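Probable adenylyl-sulfate kinase (Synechocystis sp., PDB 5CB8) probably catalyses the ATP-dependent phosphorylation of adenosine 5'-phosphosulfate to 3'-phosphoadenylyl sulfate, a step in making activated sulfate. Local coordinates at residues L49-D60 and L93-S103; G25-A36 and D121-L131. All blocks are in the same frame, centred on the assembly; numbering follows the deposited sequence.

Contacts 1 and 2 join neighbouring pairs of strands in one parallel sheet of order 56-60, 99-103, 26-31, 122-127, 169-171. Both are largely buried, but contact 2 lies near the centre of the chain, whereas contact 1 includes the outermost strand 56-60 and meets the second subunit, notably through E57, R95 and N96. Strands 99-103 and 26-31 bond to each other, V100 O taking the I28 amide, and the hydroxyls of T94 and T27 also meet. Aliphatic packing dominates contact 1, with an arginine at its outer end; contact 2 adds aromatic rings and runs on into the sulfate-binding loop that follows strand 26-31.

Contact 1 (L49-D60 and L93-S103); sequences LRDSGYRLEVLD and LTRNGVIVLVS. With ACT (acetate ion), chain J.
R55 lays its guanidinium against N96 to V98, just past the end of helix 76-94. NH1 donates to N96 O at 3.2 Å, a bent bond (146°) with the oxygen out of the guanidinium plane, while G97 O lies over one face, offset toward the rim. The chain bends at chi2 and chi3 to get there, and the R55 and V98 side chains cross at about a right angle, V98 CG2 touching NH1. G97, at positive phi, closes the Schellman motif that ends helix 76-94. I99 sends its two branches to different partners: CG2 meets L49 CD1 at 4.1 Å, and CD1 reaches Y54 CB. Its amide donates to R55 O. L101 touches L49 CD1 with CD1 (4.0 Å) and V58 CG2 with CD2; L49, in the last part of helix 38-50, thus touches both I99 and L101. On the other side of the sheet L59 CD1 packs on V100 CG1 (4.0 Å), and L93 CD1 fits against CB and CG of E57, whose carboxylate goes to R95 and N96 of the second subunit. Backbone bonds continue the pairing from E57 N to I99 O through to S103 N and L59 O; L59 N to L101 O is the shortest, 2.7 Å. Beyond them one water lies 2.7 Å from D60 OD1 and also bonds S103 OG, while D60 OD1 caps the D62 amide. The two strands run parallel, 15° apart, each entered from a helix, as in the alpha/beta sheet of P-loop kinases, with D60 and S103 at the end nearer the bound nucleotide and sulfate.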
loop_
_atom_site.group_PDB
_atom_site.type_symbol
_atom_site.label_atom_id
_atom_site.label_comp_id
_atom_site.label_asym_id
_atom_site.label_seq_id
_atom_site.Cartn_x
_atom_site.Cartn_y
_atom_site.Cartn_z
ATOM N N LEU B 49 12.966 -18.198 -0.003
ATOM C CA LEU B 49 11.927 -18.080 1.012
ATOM C C LEU B 49 10.650 -18.818 0.608
ATOM O O LEU B 49 10.073 -19.558 1.413
ATOM C CB LEU B 49 11.632 -16.607 1.285
ATOM C CG LEU B 49 12.693 -15.869 2.102
ATOM C CD1 LEU B 49 12.464 -14.364 2.065
ATOM C CD2 LEU B 49 12.672 -16.360 3.531
ATOM N N ARG B 50 10.217 -18.622 -0.637
ATOM C CA ARG B 50 9.000 -19.271 -1.127
ATOM C C ARG B 50 9.143 -20.787 -1.139
ATOM O O ARG B 50 8.191 -21.505 -0.831
ATOM C CB ARG B 50 8.616 -18.766 -2.523
ATOM C CG ARG B 50 8.091 -17.330 -2.551
ATOM C CD ARG B 50 7.107 -17.101 -3.710
ATOM N NE ARG B 50 7.093 -15.704 -4.151
ATOM C CZ ARG B 50 6.255 -14.772 -3.699
ATOM N NH1 ARG B 50 5.341 -15.071 -2.784
ATOM N NH2 ARG B 50 6.331 -13.531 -4.165
ATOM N N ASP B 51 10.334 -21.272 -1.480
ATOM C CA ASP B 51 10.579 -22.714 -1.524
ATOM C C ASP B 51 10.615 -23.349 -0.132
ATOM O O ASP B 51 10.624 -24.574 -0.002
ATOM C CB ASP B 51 11.869 -23.026 -2.293
ATOM C CG ASP B 51 11.737 -22.778 -3.792
ATOM O OD1 ASP B 51 10.601 -22.561 -4.277
ATOM O OD2 ASP B 51 12.775 -22.814 -4.491
ATOM N N SER B 52 10.633 -22.517 0.906
ATOM C CA SER B 52 10.606 -23.012 2.281
ATOM C C SER B 52 9.230 -22.833 2.921
ATOM O O SER B 52 9.016 -23.212 4.080
ATOM C CB SER B 52 11.691 -22.335 3.124
ATOM O OG SER B 52 12.969 -22.848 2.802
ATOM N N GLY B 53 8.300 -22.251 2.166
ATOM C CA GLY B 53 6.922 -22.158 2.608
ATOM C C GLY B 53 6.558 -20.823 3.216
ATOM O O GLY B 53 5.459 -20.663 3.751
ATOM N N TYR B 54 7.472 -19.860 3.129
ATOM C CA TYR B 54 7.228 -18.552 3.716
ATOM C C TYR B 54 6.326 -17.680 2.851
ATOM O O TYR B 54 6.304 -17.800 1.619
ATOM C CB TYR B 54 8.543 -17.842 4.064
ATOM C CG TYR B 54 9.291 -18.564 5.156
ATOM C CD1 TYR B 54 8.862 -18.496 6.477
ATOM C CD2 TYR B 54 10.407 -19.339 4.867
ATOM C CE1 TYR B 54 9.529 -19.175 7.477
ATOM C CE2 TYR B 54 11.082 -20.018 5.860
ATOM C CZ TYR B 54 10.639 -19.933 7.161
ATOM O OH TYR B 54 11.314 -20.611 8.151
ATOM N N ARG B 55 5.586 -16.813 3.541
ATOM C CA ARG B 55 4.545 -15.951 2.994
ATOM C C ARG B 55 5.170 -14.579 2.775
ATOM O O ARG B 55 5.526 -13.909 3.744
ATOM C CB ARG B 55 3.460 -15.824 4.067
ATOM C CG ARG B 55 2.044 -15.536 3.612
ATOM C CD ARG B 55 1.291 -14.708 4.679
ATOM N NE ARG B 55 1.535 -15.135 6.064
ATOM C CZ ARG B 55 1.138 -14.455 7.142
ATOM N NH1 ARG B 55 0.476 -13.312 7.004
ATOM N NH2 ARG B 55 1.397 -14.916 8.362
ATOM N N LEU B 56 5.315 -14.144 1.525
ATOM C CA LEU B 56 6.012 -12.881 1.283
ATOM C C LEU B 56 5.379 -11.988 0.219
ATOM O O LEU B 56 4.520 -12.424 -0.553
ATOM C CB LEU B 56 7.491 -13.133 0.965
ATOM C CG LEU B 56 7.883 -13.789 -0.355
ATOM C CD1 LEU B 56 8.064 -12.755 -1.454
ATOM C CD2 LEU B 56 9.157 -14.581 -0.183
ATOM N N GLU B 57 5.813 -10.730 0.209
ATOM C CA GLU B 57 5.468 -9.776 -0.844
ATOM C C GLU B 57 6.736 -9.052 -1.252
ATOM O O GLU B 57 7.579 -8.752 -0.408
ATOM C CB GLU B 57 4.428 -8.757 -0.356
ATOM C CG GLU B 57 3.035 -9.349 -0.068
ATOM C CD GLU B 57 2.370 -9.928 -1.309
ATOM O OE1 GLU B 57 2.757 -9.554 -2.442
ATOM O OE2 GLU B 57 1.450 -10.764 -1.153
ATOM N N VAL B 58 6.883 -8.778 -2.542
ATOM C CA VAL B 58 8.043 -8.025 -3.018
ATOM C C VAL B 58 7.589 -6.650 -3.463
ATOM O O VAL B 58 6.609 -6.534 -4.200
ATOM C CB VAL B 58 8.711 -8.728 -4.205
ATOM C CG1 VAL B 58 9.872 -7.891 -4.746
ATOM C CG2 VAL B 58 9.201 -10.096 -3.782
ATOM N N LEU B 59 8.273 -5.610 -2.989
ATOM C CA LEU B 59 8.018 -4.255 -3.461
ATOM C C LEU B 59 9.308 -3.737 -4.089
ATOM O O LEU B 59 10.209 -3.269 -3.392
ATOM C CB LEU B 59 7.535 -3.350 -2.314
ATOM C CG LEU B 59 6.198 -3.745 -1.651
ATOM C CD1 LEU B 59 5.919 -2.882 -0.416
ATOM C CD2 LEU B 59 5.035 -3.638 -2.641
ATOM N N ASP B 60 9.395 -3.867 -5.411
ATOM C CA ASP B 60 10.558 -3.461 -6.188
ATOM C C ASP B 60 10.290 -2.068 -6.738
ATOM O O ASP B 60 9.295 -1.857 -7.444
ATOM C CB ASP B 60 10.738 -4.470 -7.332
ATOM C CG ASP B 60 11.972 -4.202 -8.199
ATOM O OD1 ASP B 60 12.533 -3.086 -8.185
ATOM O OD2 ASP B 60 12.368 -5.134 -8.931
ATOM N N LEU B 93 1.882 -4.610 5.900
ATOM C CA LEU B 93 2.103 -6.036 5.660
ATOM C C LEU B 93 2.910 -6.661 6.796
ATOM O O LEU B 93 2.574 -7.733 7.294
ATOM C CB LEU B 93 2.801 -6.258 4.308
ATOM C CG LEU B 93 1.933 -5.988 3.074
ATOM C CD1 LEU B 93 2.797 -5.825 1.823
ATOM C CD2 LEU B 93 0.921 -7.129 2.886
ATOM N N THR B 94 3.973 -5.977 7.208
ATOM C CA THR B 94 4.861 -6.489 8.257
ATOM C C THR B 94 4.135 -6.706 9.573
ATOM O O THR B 94 4.313 -7.735 10.234
ATOM C CB THR B 94 6.033 -5.519 8.481
ATOM O OG1 THR B 94 6.780 -5.400 7.267
ATOM C CG2 THR B 94 6.952 -6.012 9.593
ATOM N N ARG B 95 3.302 -5.747 9.963
ATOM C CA ARG B 95 2.626 -5.869 11.248
ATOM C C ARG B 95 1.527 -6.920 11.210
ATOM O O ARG B 95 0.952 -7.246 12.243
ATOM C CB ARG B 95 2.102 -4.512 11.745
ATOM C CG ARG B 95 0.854 -3.972 11.053
ATOM C CD ARG B 95 0.617 -2.539 11.544
ATOM N NE ARG B 95 -0.641 -1.942 11.100
ATOM C CZ ARG B 95 -0.985 -0.685 11.374
ATOM N NH1 ARG B 95 -0.166 0.080 12.090
ATOM N NH2 ARG B 95 -2.141 -0.190 10.943
ATOM N N ASN B 96 1.254 -7.466 10.025
ATOM C CA ASN B 96 0.317 -8.586 9.914
ATOM C C ASN B 96 1.004 -9.911 9.571
ATOM O O ASN B 96 0.369 -10.836 9.057
ATOM C CB ASN B 96 -0.801 -8.269 8.922
ATOM C CG ASN B 96 -1.776 -7.251 9.472
ATOM O OD1 ASN B 96 -2.616 -7.579 10.308
ATOM N ND2 ASN B 96 -1.652 -6.003 9.029
ATOM N N GLY B 97 2.298 -9.999 9.866
ATOM C CA GLY B 97 3.008 -11.268 9.768
ATOM C C GLY B 97 3.704 -11.562 8.451
ATOM O O GLY B 97 4.349 -12.606 8.313
ATOM N N VAL B 98 3.594 -10.652 7.487
ATOM C CA VAL B 98 4.173 -10.877 6.163
ATOM C C VAL B 98 5.660 -10.498 6.107
ATOM O O VAL B 98 6.089 -9.518 6.727
ATOM C CB VAL B 98 3.402 -10.089 5.082
ATOM C CG1 VAL B 98 3.889 -10.458 3.694
ATOM C CG2 VAL B 98 1.910 -10.365 5.185
ATOM N N ILE B 99 6.446 -11.286 5.375
ATOM C CA ILE B 99 7.833 -10.939 5.097
ATOM C C ILE B 99 7.832 -10.068 3.843
ATOM O O ILE B 99 7.369 -10.496 2.787
ATOM C CB ILE B 99 8.691 -12.198 4.856
ATOM C CG1 ILE B 99 8.870 -12.984 6.160
ATOM C CG2 ILE B 99 10.051 -11.823 4.284
ATOM C CD1 ILE B 99 9.544 -14.348 5.979
ATOM N N VAL B 100 8.327 -8.839 3.960
ATOM C CA VAL B 100 8.296 -7.903 2.841
ATOM C C VAL B 100 9.704 -7.671 2.315
ATOM O O VAL B 100 10.598 -7.284 3.075
ATOM C CB VAL B 100 7.694 -6.550 3.271
ATOM C CG1 VAL B 100 7.562 -5.611 2.061
ATOM C CG2 VAL B 100 6.338 -6.771 3.924
ATOM N N LEU B 101 9.910 -7.922 1.023
ATOM C CA LEU B 101 11.207 -7.657 0.395
ATOM C C LEU B 101 11.114 -6.359 -0.385
ATOM O O LEU B 101 10.389 -6.287 -1.375
ATOM C CB LEU B 101 11.587 -8.785 -0.576
ATOM C CG LEU B 101 12.256 -10.060 -0.061
ATOM C CD1 LEU B 101 11.663 -10.533 1.234
ATOM C CD2 LEU B 101 12.191 -11.170 -1.102
ATOM N N VAL B 102 11.844 -5.338 0.050
ATOM C CA VAL B 102 11.858 -4.062 -0.673
ATOM C C VAL B 102 13.177 -3.907 -1.408
ATOM O O VAL B 102 14.245 -4.177 -0.849
ATOM C CB VAL B 102 11.672 -2.873 0.277
ATOM C CG1 VAL B 102 11.812 -1.538 -0.488
ATOM C CG2 VAL B 102 10.306 -2.954 0.961
ATOM N N SER B 103 13.103 -3.496 -2.670
ATOM C CA SER B 103 14.299 -3.188 -3.438
ATOM C C SER B 103 14.117 -1.792 -4.013
ATOM O O SER B 103 13.301 -1.590 -4.914
ATOM C CB SER B 103 14.487 -4.189 -4.577
ATOM O OG SER B 103 15.643 -3.874 -5.340
HETATM C C ACT J . 2.684 -1.501 14.686
HETATM O O ACT J . 2.093 -2.367 15.367
HETATM O OXT ACT J . 2.029 -0.475 14.393
HETATM C CH3 ACT J . 4.095 -1.696 14.235
HETATM O O HOH W 1 15.000 -2.266 -7.630
#

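Contact 2 (G25-A36 and D121-L131); sequences GVTIWLTGLSGA and DFLEVFVNAPL. With SO4 (sulfate ion), chain H.
The five-membered ring of W29 and the F122 ring are roughly parallel, their planes 29° apart, but are slid so far that they barely overlap; F122 CZ comes obliquely to W29 CB at 3.4 Å. T27 CG2 sits in the plane of the indole at its edge and also touches F122 CD2 (4.0 Å). F122 CG stands anti to the backbone N (chi1 -179°), which carries the ring across toward W29. Farther along, the F126 ring has N128 CB over the centre of one face, and T31 O in its plane at the edge. W29 NE1 bonds to S106 OG, the probable phosphoserine site, and T31 OG1, bonded to I105 O, also bonds to this hydroxyl, which places this face of the sheet beside the probable active site. The opposite face is aliphatic: I28 CG2 and V125 CG2 lie side by side, L30 CD1 packs on V125 CB at 3.8 Å, and V127 CG2 crosses to L30 CG. Strands 26-31 and 122-127 are parallel central strands of the P-loop kinase fold, held by six backbone bonds from T27 N to D121 O through to V127 N and T31 O, five of them close to straight; the last is more bent (149°). Strand 26-31 leads into the phosphate-binding loop, whose G35 N donates to sulfate O4 at 2.8 Å; K38 and the amides of G37 and T39 complete the anion's grip. Within this loop A36 CB packs on A129 CB (3.7 Å), while L33 CD1 touches L131 CD1. A water links the two segments, donating to V127 O at 2.6 Å and accepting from L33 N, with a weak bond from A129 N.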
loop_
_atom_site.group_PDB
_atom_site.type_symbol
_atom_site.label_atom_id
_atom_site.label_comp_id
_atom_site.label_asym_id
_atom_site.label_seq_id
_atom_site.Cartn_x
_atom_site.Cartn_y
_atom_site.Cartn_z
ATOM N N GLY B 25 6.565 -11.260 10.965
ATOM C CA GLY B 25 6.641 -10.217 9.955
ATOM C C GLY B 25 7.931 -9.420 10.032
ATOM O O GLY B 25 8.433 -9.138 11.125
ATOM N N VAL B 26 8.462 -9.051 8.869
ATOM C CA VAL B 26 9.695 -8.284 8.795
ATOM C C VAL B 26 9.844 -7.653 7.413
ATOM O O VAL B 26 9.496 -8.262 6.395
ATOM C CB VAL B 26 10.939 -9.170 9.164
ATOM C CG1 VAL B 26 11.059 -10.362 8.230
ATOM C CG2 VAL B 26 12.222 -8.345 9.160
ATOM N N THR B 27 10.318 -6.413 7.379
ATOM C CA THR B 27 10.666 -5.774 6.115
ATOM C C THR B 27 12.167 -5.904 5.889
ATOM O O THR B 27 12.969 -5.445 6.706
ATOM C CB THR B 27 10.270 -4.297 6.117
ATOM O OG1 THR B 27 8.836 -4.201 6.104
ATOM C CG2 THR B 27 10.835 -3.576 4.891
ATOM N N ILE B 28 12.540 -6.557 4.793
ATOM C CA ILE B 28 13.942 -6.692 4.413
ATOM C C ILE B 28 14.203 -5.649 3.331
ATOM O O ILE B 28 13.666 -5.756 2.224
ATOM C CB ILE B 28 14.232 -8.114 3.892
ATOM C CG1 ILE B 28 13.815 -9.153 4.945
ATOM C CG2 ILE B 28 15.715 -8.273 3.518
ATOM C CD1 ILE B 28 13.789 -10.572 4.419
ATOM N N TRP B 29 15.012 -4.638 3.658
ATOM C CA TRP B 29 15.103 -3.426 2.843
ATOM C C TRP B 29 16.450 -3.305 2.133
ATOM O O TRP B 29 17.465 -2.982 2.760
ATOM C CB TRP B 29 14.875 -2.179 3.715
ATOM C CG TRP B 29 14.712 -0.909 2.925
ATOM C CD1 TRP B 29 15.700 -0.192 2.305
ATOM C CD2 TRP B 29 13.485 -0.209 2.662
ATOM N NE1 TRP B 29 15.162 0.909 1.674
ATOM C CE2 TRP B 29 13.806 0.917 1.879
ATOM C CE3 TRP B 29 12.147 -0.436 3.017
ATOM C CZ2 TRP B 29 12.836 1.818 1.434
ATOM C CZ3 TRP B 29 11.185 0.465 2.581
ATOM C CH2 TRP B 29 11.534 1.581 1.801
ATOM N N LEU B 30 16.454 -3.558 0.824
ATOM C CA LEU B 30 17.688 -3.494 0.047
ATOM C C LEU B 30 17.872 -2.097 -0.556
ATOM O O LEU B 30 17.041 -1.626 -1.342
ATOM C CB LEU B 30 17.696 -4.562 -1.055
ATOM C CG LEU B 30 18.152 -5.961 -0.612
ATOM C CD1 LEU B 30 17.223 -6.545 0.432
ATOM C CD2 LEU B 30 18.259 -6.921 -1.791
ATOM N N THR B 31 18.963 -1.440 -0.169
ATOM C CA THR B 31 19.291 -0.116 -0.665
ATOM C C THR B 31 20.643 -0.175 -1.383
ATOM O O THR B 31 21.490 -0.992 -1.039
ATOM C CB THR B 31 19.342 0.902 0.507
ATOM O OG1 THR B 31 19.710 2.195 0.022
ATOM C CG2 THR B 31 20.339 0.461 1.573
ATOM N N GLY B 32 20.845 0.677 -2.385
ATOM C CA GLY B 32 22.114 0.677 -3.098
ATOM C C GLY B 32 21.986 1.329 -4.461
ATOM O O GLY B 32 20.874 1.629 -4.898
ATOM N N LEU B 33 23.117 1.525 -5.141
ATOM C CA LEU B 33 23.135 2.221 -6.436
ATOM C C LEU B 33 22.342 1.479 -7.499
ATOM O O LEU B 33 22.104 0.274 -7.374
ATOM C CB LEU B 33 24.579 2.371 -6.932
ATOM C CG LEU B 33 25.520 3.192 -6.041
ATOM C CD1 LEU B 33 26.923 3.228 -6.636
ATOM C CD2 LEU B 33 24.964 4.603 -5.890
ATOM N N SER B 34 21.946 2.193 -8.556
ATOM C CA SER B 34 21.393 1.535 -9.743
ATOM C C SER B 34 22.440 0.593 -10.310
ATOM O O SER B 34 23.581 1.003 -10.556
ATOM C CB SER B 34 21.006 2.560 -10.809
ATOM O OG SER B 34 20.803 1.933 -12.077
ATOM N N GLY B 35 22.068 -0.667 -10.512
ATOM C CA GLY B 35 22.996 -1.627 -11.089
ATOM C C GLY B 35 23.791 -2.425 -10.067
ATOM O O GLY B 35 24.548 -3.311 -10.437
ATOM N N ALA B 36 23.629 -2.122 -8.782
ATOM C CA ALA B 36 24.421 -2.787 -7.742
ATOM C C ALA B 36 24.018 -4.248 -7.501
ATOM O O ALA B 36 24.726 -4.981 -6.807
ATOM C CB ALA B 36 24.361 -1.997 -6.433
ATOM N N ASP B 121 10.340 -4.004 12.956
ATOM C CA ASP B 121 10.894 -5.246 12.425
ATOM C C ASP B 121 11.374 -5.012 11.004
ATOM O O ASP B 121 10.646 -5.241 10.028
ATOM C CB ASP B 121 9.857 -6.356 12.485
ATOM C CG ASP B 121 9.425 -6.636 13.889
ATOM O OD1 ASP B 121 10.240 -7.204 14.645
ATOM O OD2 ASP B 121 8.293 -6.259 14.244
ATOM N N PHE B 122 12.620 -4.572 10.906
ATOM C CA PHE B 122 13.148 -3.996 9.684
ATOM C C PHE B 122 14.622 -4.341 9.628
ATOM O O PHE B 122 15.347 -4.158 10.615
ATOM C CB PHE B 122 12.966 -2.478 9.772
ATOM C CG PHE B 122 13.451 -1.716 8.570
ATOM C CD1 PHE B 122 14.800 -1.418 8.417
ATOM C CD2 PHE B 122 12.549 -1.236 7.631
ATOM C CE1 PHE B 122 15.246 -0.692 7.327
ATOM C CE2 PHE B 122 12.985 -0.508 6.537
ATOM C CZ PHE B 122 14.338 -0.232 6.390
ATOM N N LEU B 123 15.063 -4.857 8.486
ATOM C CA LEU B 123 16.466 -5.194 8.280
ATOM C C LEU B 123 16.989 -4.388 7.104
ATOM O O LEU B 123 16.507 -4.550 5.977
ATOM C CB LEU B 123 16.619 -6.681 7.953
ATOM C CG LEU B 123 16.452 -7.693 9.075
ATOM C CD1 LEU B 123 16.911 -9.078 8.613
ATOM C CD2 LEU B 123 17.252 -7.218 10.275
ATOM N N GLU B 124 17.973 -3.528 7.356
ATOM C CA GLU B 124 18.567 -2.724 6.290
ATOM C C GLU B 124 19.703 -3.510 5.639
ATOM O O GLU B 124 20.683 -3.865 6.296
ATOM C CB GLU B 124 19.106 -1.398 6.845
ATOM C CG GLU B 124 19.683 -0.452 5.783
ATOM C CD GLU B 124 20.251 0.825 6.391
ATOM O OE1 GLU B 124 20.922 0.751 7.443
ATOM O OE2 GLU B 124 20.035 1.911 5.815
ATOM N N VAL B 125 19.571 -3.777 4.347
ATOM C CA VAL B 125 20.591 -4.517 3.625
ATOM C C VAL B 125 21.268 -3.557 2.646
ATOM O O VAL B 125 20.625 -3.051 1.727
ATOM C CB VAL B 125 19.967 -5.709 2.868
ATOM C CG1 VAL B 125 21.043 -6.502 2.128
ATOM C CG2 VAL B 125 19.212 -6.625 3.842
ATOM N N PHE B 126 22.554 -3.282 2.865
ATOM C CA PHE B 126 23.322 -2.409 1.973
ATOM C C PHE B 126 23.876 -3.251 0.822
ATOM O O PHE B 126 24.822 -4.017 1.003
ATOM C CB PHE B 126 24.476 -1.761 2.754
ATOM C CG PHE B 126 25.309 -0.784 1.952
ATOM C CD1 PHE B 126 24.869 -0.295 0.726
ATOM C CD2 PHE B 126 26.537 -0.356 2.440
ATOM C CE1 PHE B 126 25.640 0.599 -0.003
ATOM C CE2 PHE B 126 27.313 0.543 1.721
ATOM C CZ PHE B 126 26.860 1.020 0.492
ATOM N N VAL B 127 23.263 -3.130 -0.349
ATOM C CA VAL B 127 23.790 -3.760 -1.548
ATOM C C VAL B 127 24.831 -2.811 -2.113
ATOM O O VAL B 127 24.495 -1.816 -2.778
ATOM C CB VAL B 127 22.676 -4.039 -2.561
ATOM C CG1 VAL B 127 23.238 -4.805 -3.755
ATOM C CG2 VAL B 127 21.568 -4.853 -1.895
ATOM N N ASN B 128 26.097 -3.122 -1.826
ATOM C CA ASN B 128 27.202 -2.197 -2.034
ATOM C C ASN B 128 28.086 -2.618 -3.202
ATOM O O ASN B 128 28.909 -3.526 -3.065
ATOM C CB ASN B 128 28.028 -2.135 -0.739
ATOM C CG ASN B 128 29.206 -1.170 -0.813
ATOM O OD1 ASN B 128 29.370 -0.416 -1.779
ATOM N ND2 ASN B 128 30.023 -1.174 0.239
ATOM N N ALA B 129 27.912 -1.962 -4.347
ATOM C CA ALA B 129 28.816 -2.130 -5.485
ATOM C C ALA B 129 29.472 -0.789 -5.789
ATOM O O ALA B 129 28.836 0.251 -5.646
ATOM C CB ALA B 129 28.046 -2.631 -6.703
ATOM N N PRO B 130 30.743 -0.801 -6.219
ATOM C CA PRO B 130 31.408 0.471 -6.525
ATOM C C PRO B 130 30.701 1.179 -7.674
ATOM O O PRO B 130 30.178 0.504 -8.570
ATOM C CB PRO B 130 32.801 0.035 -6.976
ATOM C CG PRO B 130 33.016 -1.298 -6.305
ATOM C CD PRO B 130 31.661 -1.948 -6.333
ATOM N N LEU B 131 30.674 2.508 -7.648
ATOM C CA LEU B 131 30.057 3.260 -8.732
ATOM C C LEU B 131 30.663 2.875 -10.075
ATOM O O LEU B 131 29.946 2.717 -11.065
ATOM C CB LEU B 131 30.209 4.769 -8.511
ATOM C CG LEU B 131 29.632 5.640 -9.640
ATOM C CD1 LEU B 131 28.109 5.667 -9.578
ATOM C CD2 LEU B 131 30.172 7.058 -9.591
HETATM S S SO4 H . 19.867 -3.026 -9.164
HETATM O O1 SO4 H . 18.638 -3.773 -8.976
HETATM O O2 SO4 H . 20.825 -3.818 -9.931
HETATM O O3 SO4 H . 20.442 -2.715 -7.847
HETATM O O4 SO4 H . 19.622 -1.765 -9.886
HETATM O O HOH W 2 6.433 -8.604 13.068
HETATM O O HOH W 3 25.499 0.278 -4.023
#